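PDB 4HIZ: endosialidase from Enterobacteria phage phi92, which hydrolyses internal alpha-2,8 and alpha-2,9 linkages of sialic acid polymers, probably those of the capsule on the phage's bacterial host. Local coordinates for residues M149-C154 with E291-V297; N156-I162 with E176-M182; P60-V64 with Q454-I458. All blocks are in the same frame, centred on the assembly; numbering follows the deposited sequence.

Contact 1: residues M149-C154 with E291-V297. With EDO (1,2-ethanediol), chain J.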
loop_
_atom_site.group_PDB
_atom_site.type_symbol
_atom_site.label_atom_id
_atom_site.label_comp_id
_atom_site.label_asym_id
_atom_site.label_seq_id
_atom_site.Cartn_x
_atom_site.Cartn_y
_atom_site.Cartn_z
ATOM N N MET A 149 -7.473 -0.589 -28.532
ATOM C CA MET A 149 -6.111 -0.188 -28.879
ATOM C C MET A 149 -6.047 1.175 -29.583
ATOM O O MET A 149 -4.982 1.569 -30.077
ATOM C CB MET A 149 -5.411 -1.268 -29.720
ATOM C CG MET A 149 -5.127 -2.555 -28.905
ATOM S SD MET A 149 -4.344 -3.761 -29.972
ATOM C CE MET A 149 -3.954 -5.012 -28.732
ATOM N N SER A 150 -7.168 1.903 -29.636
ATOM C CA SER A 150 -7.160 3.221 -30.276
ATOM C C SER A 150 -7.880 4.181 -29.344
ATOM O O SER A 150 -9.077 3.985 -29.062
ATOM C CB SER A 150 -7.922 3.153 -31.623
ATOM O OG SER A 150 -7.906 4.447 -32.219
ATOM N N MET A 151 -7.164 5.209 -28.870
ATOM C CA MET A 151 -7.740 6.220 -27.987
ATOM C C MET A 151 -6.898 7.486 -28.074
ATOM O O MET A 151 -5.674 7.422 -28.288
ATOM C CB MET A 151 -7.653 5.707 -26.524
ATOM C CG MET A 151 -8.315 6.647 -25.485
ATOM S SD MET A 151 -8.199 5.966 -23.791
ATOM C CE MET A 151 -9.390 4.617 -23.877
ATOM N N GLY A 152 -7.544 8.633 -27.891
ATOM C CA GLY A 152 -6.815 9.897 -27.834
ATOM C C GLY A 152 -7.777 11.052 -27.637
ATOM O O GLY A 152 -8.956 10.866 -27.310
ATOM N N VAL A 153 -7.257 12.259 -27.834
ATOM C CA VAL A 153 -8.029 13.485 -27.557
ATOM C C VAL A 153 -8.149 14.262 -28.857
ATOM O O VAL A 153 -7.159 14.419 -29.590
ATOM C CB VAL A 153 -7.315 14.354 -26.501
ATOM C CG1 VAL A 153 -8.073 15.693 -26.298
ATOM C CG2 VAL A 153 -7.205 13.584 -25.172
ATOM N N CYS A 154 -9.364 14.744 -29.141
ATOM C CA CYS A 154 -9.563 15.621 -30.285
ATOM C C CYS A 154 -10.557 16.679 -29.855
ATOM O O CYS A 154 -11.622 16.352 -29.339
ATOM C CB CYS A 154 -10.116 14.812 -31.465
ATOM S SG CYS A 154 -10.276 15.856 -32.965
ATOM N N GLU A 291 -8.127 -5.645 -35.930
ATOM C CA GLU A 291 -7.926 -4.705 -34.816
ATOM C C GLU A 291 -7.976 -3.296 -35.314
ATOM O O GLU A 291 -7.475 -3.011 -36.403
ATOM C CB GLU A 291 -6.543 -4.879 -34.116
ATOM C CG GLU A 291 -6.408 -6.148 -33.295
ATOM C CD GLU A 291 -4.983 -6.408 -32.814
ATOM O OE1 GLU A 291 -4.042 -5.878 -33.421
ATOM O OE2 GLU A 291 -4.785 -7.126 -31.815
ATOM N N THR A 292 -8.583 -2.413 -34.517
ATOM C CA THR A 292 -8.350 -0.970 -34.621
ATOM C C THR A 292 -7.244 -0.604 -33.620
ATOM O O THR A 292 -7.173 -1.177 -32.506
ATOM C CB THR A 292 -9.621 -0.141 -34.343
ATOM O OG1 THR A 292 -10.172 -0.438 -33.057
ATOM C CG2 THR A 292 -10.734 -0.444 -35.414
ATOM N N HIS A 293 -6.398 0.339 -34.017
ATOM C CA HIS A 293 -5.108 0.500 -33.328
ATOM C C HIS A 293 -4.504 1.834 -33.692
ATOM O O HIS A 293 -4.375 2.146 -34.892
ATOM C CB HIS A 293 -4.177 -0.662 -33.752
ATOM C CG HIS A 293 -2.786 -0.599 -33.177
ATOM N ND1 HIS A 293 -1.761 0.093 -33.791
ATOM C CD2 HIS A 293 -2.235 -1.188 -32.080
ATOM C CE1 HIS A 293 -0.637 -0.079 -33.102
ATOM N NE2 HIS A 293 -0.900 -0.861 -32.069
ATOM N N SER A 294 -4.183 2.653 -32.677
ATOM C CA SER A 294 -3.554 3.968 -32.874
ATOM C C SER A 294 -4.594 5.033 -33.264
ATOM O O SER A 294 -5.688 4.725 -33.783
ATOM C CB SER A 294 -2.391 3.908 -33.902
ATOM O OG SER A 294 -1.483 4.987 -33.719
ATOM N N PHE A 295 -4.232 6.275 -33.010
ATOM C CA PHE A 295 -5.164 7.394 -33.149
ATOM C C PHE A 295 -4.328 8.622 -33.424
ATOM O O PHE A 295 -3.313 8.860 -32.751
ATOM C CB PHE A 295 -5.942 7.579 -31.825
ATOM C CG PHE A 295 -6.891 8.733 -31.828
ATOM C CD1 PHE A 295 -6.467 9.984 -31.401
ATOM C CD2 PHE A 295 -8.210 8.558 -32.237
ATOM C CE1 PHE A 295 -7.366 11.085 -31.358
ATOM C CE2 PHE A 295 -9.118 9.632 -32.220
ATOM C CZ PHE A 295 -8.692 10.895 -31.778
ATOM N N THR A 296 -4.749 9.462 -34.372
ATOM C CA THR A 296 -4.074 10.758 -34.476
ATOM C C THR A 296 -5.029 11.825 -35.027
ATOM O O THR A 296 -5.894 11.557 -35.874
ATOM C CB THR A 296 -2.782 10.662 -35.346
ATOM O OG1 THR A 296 -2.046 11.888 -35.273
ATOM C CG2 THR A 296 -3.125 10.385 -36.820
ATOM N N VAL A 297 -4.892 13.039 -34.505
ATOM C CA VAL A 297 -5.732 14.157 -34.943
ATOM C C VAL A 297 -5.158 14.854 -36.162
ATOM O O VAL A 297 -3.976 15.180 -36.198
ATOM C CB VAL A 297 -5.903 15.182 -33.829
ATOM C CG1 VAL A 297 -6.653 16.443 -34.356
ATOM C CG2 VAL A 297 -6.663 14.546 -32.688
HETATM C C1 EDO J . 1.008 13.892 -32.655
HETATM O O1 EDO J . 0.644 13.801 -31.271
HETATM C C2 EDO J . -0.229 13.814 -33.551
HETATM O O2 EDO J . -1.282 13.043 -32.922
HETATM O O HOH W 1 -9.534 0.001 -30.393
#

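Contact 2: residues N156-I162 with E176-M182. With FRU (beta-D-fructofuranose), chain G.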
loop_
_atom_site.group_PDB
_atom_site.type_symbol
_atom_site.label_atom_id
_atom_site.label_comp_id
_atom_site.label_asym_id
_atom_site.label_seq_id
_atom_site.Cartn_x
_atom_site.Cartn_y
_atom_site.Cartn_z
ATOM N N ASN A 156 -10.834 18.843 -27.399
ATOM C CA ASN A 156 -11.229 18.757 -25.982
ATOM C C ASN A 156 -12.222 17.644 -25.624
ATOM O O ASN A 156 -12.900 17.731 -24.597
ATOM C CB ASN A 156 -11.715 20.141 -25.474
ATOM C CG ASN A 156 -10.606 21.151 -25.521
ATOM O OD1 ASN A 156 -9.488 20.859 -25.052
ATOM N ND2 ASN A 156 -10.863 22.331 -26.115
ATOM N N ARG A 157 -12.286 16.592 -26.444
ATOM C CA ARG A 157 -13.016 15.388 -26.060
ATOM C C ARG A 157 -12.088 14.176 -26.092
ATOM O O ARG A 157 -11.177 14.090 -26.942
ATOM C CB ARG A 157 -14.158 15.106 -27.048
ATOM C CG ARG A 157 -15.210 16.240 -27.139
ATOM C CD ARG A 157 -16.423 15.840 -28.030
ATOM N NE ARG A 157 -17.126 14.675 -27.495
ATOM C CZ ARG A 157 -18.027 14.710 -26.511
ATOM N NH1 ARG A 157 -18.375 15.863 -25.946
ATOM N NH2 ARG A 157 -18.616 13.586 -26.111
ATOM N N LEU A 158 -12.358 13.216 -25.211
ATOM C CA LEU A 158 -11.736 11.900 -25.314
ATOM C C LEU A 158 -12.458 11.073 -26.371
ATOM O O LEU A 158 -13.683 10.977 -26.355
ATOM C CB LEU A 158 -11.905 11.194 -23.970
ATOM C CG LEU A 158 -11.175 9.848 -23.847
ATOM C CD1 LEU A 158 -9.616 10.009 -23.955
ATOM C CD2 LEU A 158 -11.547 9.109 -22.516
ATOM N N TYR A 159 -11.707 10.438 -27.264
ATOM C CA TYR A 159 -12.285 9.519 -28.229
ATOM C C TYR A 159 -11.622 8.164 -28.063
ATOM O O TYR A 159 -10.424 8.093 -27.862
ATOM C CB TYR A 159 -12.050 10.027 -29.663
ATOM C CG TYR A 159 -13.068 11.068 -30.069
ATOM C CD1 TYR A 159 -14.322 10.688 -30.577
ATOM C CD2 TYR A 159 -12.802 12.428 -29.897
ATOM C CE1 TYR A 159 -15.296 11.671 -30.913
ATOM C CE2 TYR A 159 -13.761 13.422 -30.241
ATOM C CZ TYR A 159 -14.994 13.028 -30.722
ATOM O OH TYR A 159 -15.926 13.974 -31.047
ATOM N N ALA A 160 -12.404 7.101 -28.170
ATOM C CA ALA A 160 -11.833 5.765 -28.100
ATOM C C ALA A 160 -12.634 4.842 -29.017
ATOM O O ALA A 160 -13.869 4.954 -29.086
ATOM C CB ALA A 160 -11.865 5.238 -26.648
ATOM N N VAL A 161 -11.962 3.909 -29.695
ATOM C CA VAL A 161 -12.721 2.891 -30.396
ATOM C C VAL A 161 -12.788 1.711 -29.433
ATOM O O VAL A 161 -11.790 1.004 -29.221
ATOM C CB VAL A 161 -12.085 2.445 -31.734
ATOM C CG1 VAL A 161 -12.969 1.356 -32.409
ATOM C CG2 VAL A 161 -11.934 3.653 -32.659
ATOM N N ILE A 162 -13.959 1.551 -28.827
ATOM C CA ILE A 162 -14.184 0.491 -27.866
ATOM C C ILE A 162 -14.781 -0.683 -28.609
ATOM O O ILE A 162 -15.887 -0.612 -29.178
ATOM C CB ILE A 162 -15.121 0.935 -26.736
ATOM C CG1 ILE A 162 -14.485 2.097 -25.954
ATOM C CG2 ILE A 162 -15.435 -0.252 -25.837
ATOM C CD1 ILE A 162 -13.079 1.776 -25.326
ATOM N N GLU A 176 -17.344 0.401 -31.467
ATOM C CA GLU A 176 -18.091 1.634 -31.214
ATOM C C GLU A 176 -17.128 2.755 -31.001
ATOM O O GLU A 176 -16.088 2.561 -30.364
ATOM C CB GLU A 176 -18.990 1.504 -29.978
ATOM C CG GLU A 176 -20.132 0.488 -30.175
ATOM C CD GLU A 176 -20.759 0.024 -28.851
ATOM O OE1 GLU A 176 -20.058 -0.055 -27.805
ATOM O OE2 GLU A 176 -21.977 -0.267 -28.876
ATOM N N LEU A 177 -17.473 3.938 -31.504
ATOM C CA LEU A 177 -16.710 5.132 -31.167
ATOM C C LEU A 177 -17.328 5.667 -29.871
ATOM O O LEU A 177 -18.517 5.955 -29.845
ATOM C CB LEU A 177 -16.789 6.152 -32.334
ATOM C CG LEU A 177 -15.907 7.397 -32.076
ATOM C CD1 LEU A 177 -14.403 7.058 -32.153
ATOM C CD2 LEU A 177 -16.295 8.515 -33.076
ATOM N N TRP A 178 -16.543 5.743 -28.775
ATOM C CA TRP A 178 -17.028 6.308 -27.513
ATOM C C TRP A 178 -16.392 7.666 -27.337
ATOM O O TRP A 178 -15.189 7.835 -27.619
ATOM C CB TRP A 178 -16.608 5.431 -26.316
ATOM C CG TRP A 178 -17.346 4.115 -26.132
ATOM C CD1 TRP A 178 -17.933 3.323 -27.091
ATOM C CD2 TRP A 178 -17.527 3.434 -24.877
ATOM N NE1 TRP A 178 -18.486 2.192 -26.494
ATOM C CE2 TRP A 178 -18.248 2.238 -25.141
ATOM C CE3 TRP A 178 -17.172 3.735 -23.563
ATOM C CZ2 TRP A 178 -18.601 1.334 -24.130
ATOM C CZ3 TRP A 178 -17.532 2.843 -22.550
ATOM C CH2 TRP A 178 -18.215 1.648 -22.837
ATOM N N SER A 179 -17.159 8.650 -26.867
ATOM C CA SER A 179 -16.532 9.933 -26.540
ATOM C C SER A 179 -17.162 10.611 -25.360
ATOM O O SER A 179 -18.316 10.384 -25.043
ATOM C CB SER A 179 -16.500 10.902 -27.741
ATOM O OG SER A 179 -17.753 11.530 -27.934
ATOM N N ARG A 180 -16.342 11.424 -24.688
ATOM C CA ARG A 180 -16.787 12.267 -23.556
ATOM C C ARG A 180 -16.024 13.553 -23.669
ATOM O O ARG A 180 -14.941 13.587 -24.237
ATOM C CB ARG A 180 -16.374 11.630 -22.195
ATOM C CG ARG A 180 -17.466 10.796 -21.541
ATOM C CD ARG A 180 -16.935 10.184 -20.245
ATOM N NE ARG A 180 -18.016 9.570 -19.471
ATOM C CZ ARG A 180 -17.790 8.805 -18.395
ATOM N NH1 ARG A 180 -16.526 8.594 -17.983
ATOM N NH2 ARG A 180 -18.813 8.300 -17.710
ATOM N N PRO A 181 -16.550 14.628 -23.072
ATOM C CA PRO A 181 -15.722 15.833 -22.977
ATOM C C PRO A 181 -14.545 15.535 -22.039
ATOM O O PRO A 181 -14.745 14.827 -21.046
ATOM C CB PRO A 181 -16.666 16.845 -22.315
ATOM C CG PRO A 181 -17.640 16.032 -21.506
ATOM C CD PRO A 181 -17.823 14.743 -22.331
ATOM N N MET A 182 -13.356 16.041 -22.338
ATOM C CA MET A 182 -12.228 15.829 -21.434
ATOM C C MET A 182 -12.491 16.527 -20.099
ATOM O O MET A 182 -13.229 17.495 -20.036
ATOM C CB MET A 182 -10.953 16.434 -22.036
ATOM C CG MET A 182 -10.364 15.617 -23.175
ATOM S SD MET A 182 -9.917 13.915 -22.682
ATOM C CE MET A 182 -8.426 14.214 -21.704
HETATM C C1 FRU G . -25.381 -3.353 -25.847
HETATM C C2 FRU G . -24.547 -2.155 -25.757
HETATM C C3 FRU G . -23.188 -2.075 -26.217
HETATM C C4 FRU G . -22.725 -0.762 -25.719
HETATM C C5 FRU G . -23.519 -0.625 -24.453
HETATM C C6 FRU G . -23.624 0.782 -23.883
HETATM O O1 FRU G . -24.925 -4.063 -24.712
HETATM O O2 FRU G . -25.116 -1.457 -26.945
HETATM O O3 FRU G . -22.926 -2.369 -27.612
HETATM O O4 FRU G . -21.282 -0.794 -25.479
HETATM O O5 FRU G . -24.834 -1.154 -24.744
HETATM O O6 FRU G . -24.453 1.552 -24.695
HETATM O O HOH W 2 -18.175 -1.963 -28.570
#

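Contact 3: residues P60-V64 with Q454-I458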
loop_
_atom_site.group_PDB
_atom_site.type_symbol
_atom_site.label_atom_id
_atom_site.label_comp_id
_atom_site.label_asym_id
_atom_site.label_seq_id
_atom_site.Cartn_x
_atom_site.Cartn_y
_atom_site.Cartn_z
ATOM N N PRO A 60 24.032 -5.790 -37.531
ATOM C CA PRO A 60 24.564 -4.969 -36.439
ATOM C C PRO A 60 23.444 -4.205 -35.706
ATOM O O PRO A 60 22.448 -3.743 -36.312
ATOM C CB PRO A 60 25.488 -3.977 -37.156
ATOM C CG PRO A 60 24.918 -3.871 -38.565
ATOM C CD PRO A 60 24.307 -5.214 -38.868
ATOM N N LEU A 61 23.608 -4.121 -34.389
ATOM C CA LEU A 61 22.732 -3.358 -33.524
ATOM C C LEU A 61 23.668 -2.638 -32.569
ATOM O O LEU A 61 24.822 -3.073 -32.365
ATOM C CB LEU A 61 21.802 -4.302 -32.745
ATOM C CG LEU A 61 20.866 -5.141 -33.643
ATOM C CD1 LEU A 61 20.191 -6.245 -32.849
ATOM C CD2 LEU A 61 19.803 -4.185 -34.266
ATOM N N THR A 62 23.196 -1.534 -31.980
ATOM C CA THR A 62 24.066 -0.748 -31.083
ATOM C C THR A 62 23.593 -0.848 -29.665
ATOM O O THR A 62 22.397 -0.769 -29.402
ATOM C CB THR A 62 24.089 0.734 -31.556
ATOM O OG1 THR A 62 24.612 0.741 -32.901
ATOM C CG2 THR A 62 24.966 1.608 -30.629
ATOM N N TYR A 63 24.527 -1.065 -28.742
ATOM C CA TYR A 63 24.165 -1.290 -27.347
ATOM C C TYR A 63 24.707 -0.133 -26.541
ATOM O O TYR A 63 25.903 0.205 -26.672
ATOM C CB TYR A 63 24.815 -2.608 -26.877
ATOM C CG TYR A 63 24.235 -3.808 -27.604
ATOM C CD1 TYR A 63 24.635 -4.132 -28.918
ATOM C CD2 TYR A 63 23.226 -4.583 -27.011
ATOM C CE1 TYR A 63 24.072 -5.203 -29.597
ATOM C CE2 TYR A 63 22.660 -5.682 -27.682
ATOM C CZ TYR A 63 23.098 -5.990 -28.975
ATOM O OH TYR A 63 22.555 -7.073 -29.651
ATOM N N VAL A 64 23.866 0.499 -25.720
ATOM C CA VAL A 64 24.340 1.726 -25.041
ATOM C C VAL A 64 24.668 1.522 -23.572
ATOM O O VAL A 64 24.043 0.702 -22.897
ATOM C CB VAL A 64 23.326 2.894 -25.176
ATOM C CG1 VAL A 64 22.940 3.059 -26.664
ATOM C CG2 VAL A 64 22.088 2.623 -24.334
ATOM N N GLN A 454 20.211 2.472 -37.689
ATOM C CA GLN A 454 20.933 2.163 -36.466
ATOM C C GLN A 454 19.910 2.007 -35.338
ATOM O O GLN A 454 19.350 2.989 -34.839
ATOM C CB GLN A 454 21.932 3.272 -36.151
ATOM C CG GLN A 454 22.719 2.966 -34.888
ATOM C CD GLN A 454 23.878 3.902 -34.663
ATOM O OE1 GLN A 454 23.895 5.015 -35.181
ATOM N NE2 GLN A 454 24.871 3.442 -33.906
ATOM N N TRP A 455 19.648 0.765 -34.949
ATOM C CA TRP A 455 18.821 0.514 -33.773
ATOM C C TRP A 455 19.672 0.459 -32.505
ATOM O O TRP A 455 20.699 -0.245 -32.452
ATOM C CB TRP A 455 18.126 -0.835 -33.916
ATOM C CG TRP A 455 17.022 -0.912 -34.967
ATOM C CD1 TRP A 455 17.072 -1.560 -36.197
ATOM C CD2 TRP A 455 15.685 -0.454 -34.809
ATOM N NE1 TRP A 455 15.846 -1.478 -36.814
ATOM C CE2 TRP A 455 14.971 -0.822 -35.981
ATOM C CE3 TRP A 455 15.015 0.225 -33.788
ATOM C CZ2 TRP A 455 13.619 -0.537 -36.151
ATOM C CZ3 TRP A 455 13.680 0.511 -33.941
ATOM C CH2 TRP A 455 12.978 0.137 -35.126
ATOM N N PHE A 456 19.254 1.224 -31.497
ATOM C CA PHE A 456 19.933 1.249 -30.209
ATOM C C PHE A 456 19.142 0.436 -29.189
ATOM O O PHE A 456 17.978 0.723 -28.942
ATOM C CB PHE A 456 19.993 2.698 -29.694
ATOM C CG PHE A 456 20.810 3.633 -30.558
ATOM C CD1 PHE A 456 22.174 3.814 -30.298
ATOM C CD2 PHE A 456 20.198 4.405 -31.557
ATOM C CE1 PHE A 456 22.945 4.693 -31.063
ATOM C CE2 PHE A 456 20.955 5.289 -32.328
ATOM C CZ PHE A 456 22.314 5.445 -32.075
ATOM N N ASN A 457 19.786 -0.569 -28.597
ATOM C CA ASN A 457 19.228 -1.277 -27.436
ATOM C C ASN A 457 19.408 -0.366 -26.221
ATOM O O ASN A 457 20.553 -0.134 -25.773
ATOM C CB ASN A 457 19.993 -2.609 -27.280
ATOM C CG ASN A 457 19.535 -3.444 -26.084
ATOM O OD1 ASN A 457 18.418 -3.276 -25.509
ATOM N ND2 ASN A 457 20.408 -4.336 -25.681
ATOM N N ILE A 458 18.292 0.190 -25.735
ATOM C CA ILE A 458 18.320 1.228 -24.688
ATOM C C ILE A 458 17.935 0.716 -23.286
ATOM O O ILE A 458 18.207 1.390 -22.277
ATOM C CB ILE A 458 17.376 2.381 -25.057
ATOM C CG1 ILE A 458 15.994 1.854 -25.520
ATOM C CG2 ILE A 458 17.997 3.175 -26.208
ATOM C CD1 ILE A 458 14.900 2.949 -25.469
HETATM O O HOH W 3 21.247 -1.278 -36.409
#

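Contact 1: residues M149-C154 with E291-V297
F295 lays its ring against the backbone of G152, and around this pair two neighbouring blades of the β-propeller meet. Strands 150-154 and 291-297 run almost parallel (16°), each at the edge of its own four-stranded antiparallel sheet. CG of F295 is anti to the backbone N (chi1 178°), which carries the ring along the facing strand until CD1 lies 3.6 Å from G152 CA, an approach that depends on the missing side chain there. G152 N stands over one ring face, near the rim, whereas C154 CB meets the edge, 4.2 Å from F295 CZ. A branch of V297 completes the apolar end, with CG2 3.7 Å from C154 CB.

At the other end the extended M149 chain reaches the start of the partner strand and crosses the E291 side chain at a slant. Its SD comes up to the edge of the H293 imidazole, 3.9 Å from CD2, and its CE lies 3.8 Å from E291 OE2; P350, on the next blade, holds H293 through ND1. A water takes a hydrogen bond from M149 N and gives one to T292 OG1, which also binds E163. Between the two ends, S294 N donates to M149 O over 2.9 Å in a nearly straight bond (170°). M151 N is buried with no partner. The hydroxyl of S150 completes the seam: OG donates to S294 O over 2.7 Å, reaching the oxygen from above the carbonyl plane.

Contact 2: residues N156-I162 with E176-M182
I162 crosses the indole of W178 at about a right angle, with CG1 over the ring face, 3.6 Å from the centroid of the five-membered ring and 16° off the ring normal, while CG2 rests above the CE2-CZ2 side. On the other face of the sheet, S179 CB packs over the Y159 ring, 3.8 Å from its centroid, and L177 CD2 approaches Y159 CD1 at 3.9 Å. M182, its chain bent twice, brings SD to within 3.6 Å of L158 CB.

Paired main-chain bonds lace the strands, as between A160 and W178. Outward, R157 bends at chi3 (61°); in one of two S179 conformers, NE and NH2 both donate to OG, in the guanidinium plane, NH2 at 2.9 Å, a grip the other conformer may not keep. D214 takes NH1 in a salt bridge. At the far end W178 NE1 donates to E176 OE1 almost straight (175°), from above the carboxylate plane. OE1 also accepts from a water shared with I162 O and from O4 of the fructose, whose O3 lies 2.6 Å from E176 OE2. Three donors at OE1 should hold the carboxylate in place. This is an antiparallel β-hairpin within a propeller blade; E176 and W178, on the part nearer its turn, belong to a glycan pocket.

Contact 3: residues P60-V64 with Q454-I458
T62 and F456 pair as neighbours in a parallel bridge, where the N-terminal extension adds a strand to the edge of a propeller blade. Strands 61-64 and 456-458 lie at 31° to each other, and together they join the antiparallel blade strands to the strands of the extension in one mixed sheet.

Backbone bonds come first. T62 is gripped at both of its polar main-chain atoms: its N donates to W455 O over 2.8 Å, and its O accepts from N457 N over 2.7 Å. This staggered use of the residues flanking F456 is the signature of parallel pairing. Further along, the bond from V64 N to N457 O is weak, at 3.4 Å.

One side-chain bond reinforces the ladder. The extended Q454 chain reaches across so that NE2 donates to T62 OG1 over 2.9 Å, nearly straight (174°), with the hydroxyl in the plane of the amide.

Apolar packing follows from the T62 rotamer (chi1 -60°), which leaves the methyl beside the F456 ring: CG2 is 3.6 Å from CD1, and the two side chains run side by side. The V64 side chain crosses that of F456 at about a right angle, its CG1 3.8 Å from F456 CD1, while Q454 CG lies over one ring face. On the opposite face of the sheet Y63 packs against N457, and V530 of a second subunit touches both; the Y63 hydroxyl is bonded to R435.

Water supplies the last tie, donating to P60 O at 2.7 Å and accepting from W455 N at 3.0 Å.

Contacts 1 and 2 form a continuous block, their centres about 10 Å apart. Strand 144-154 serves both: one side faces the neighbouring blade in contact 1, while the other pairs with strand 157-166 of contact 2, where G152 O and Y159 N lie 2.8 Å apart, probably hydrogen-bonded. V161 also packs on T292, which ties the hairpin to the seam between the blades. Contact 2 alone carries pocket residues, E176 and W178. Contact 3 stands apart, its centre about 29 Å from that of contact 1 and about 38 Å from that of contact 2; it joins the N-terminal extension to another blade, well away from this glycan.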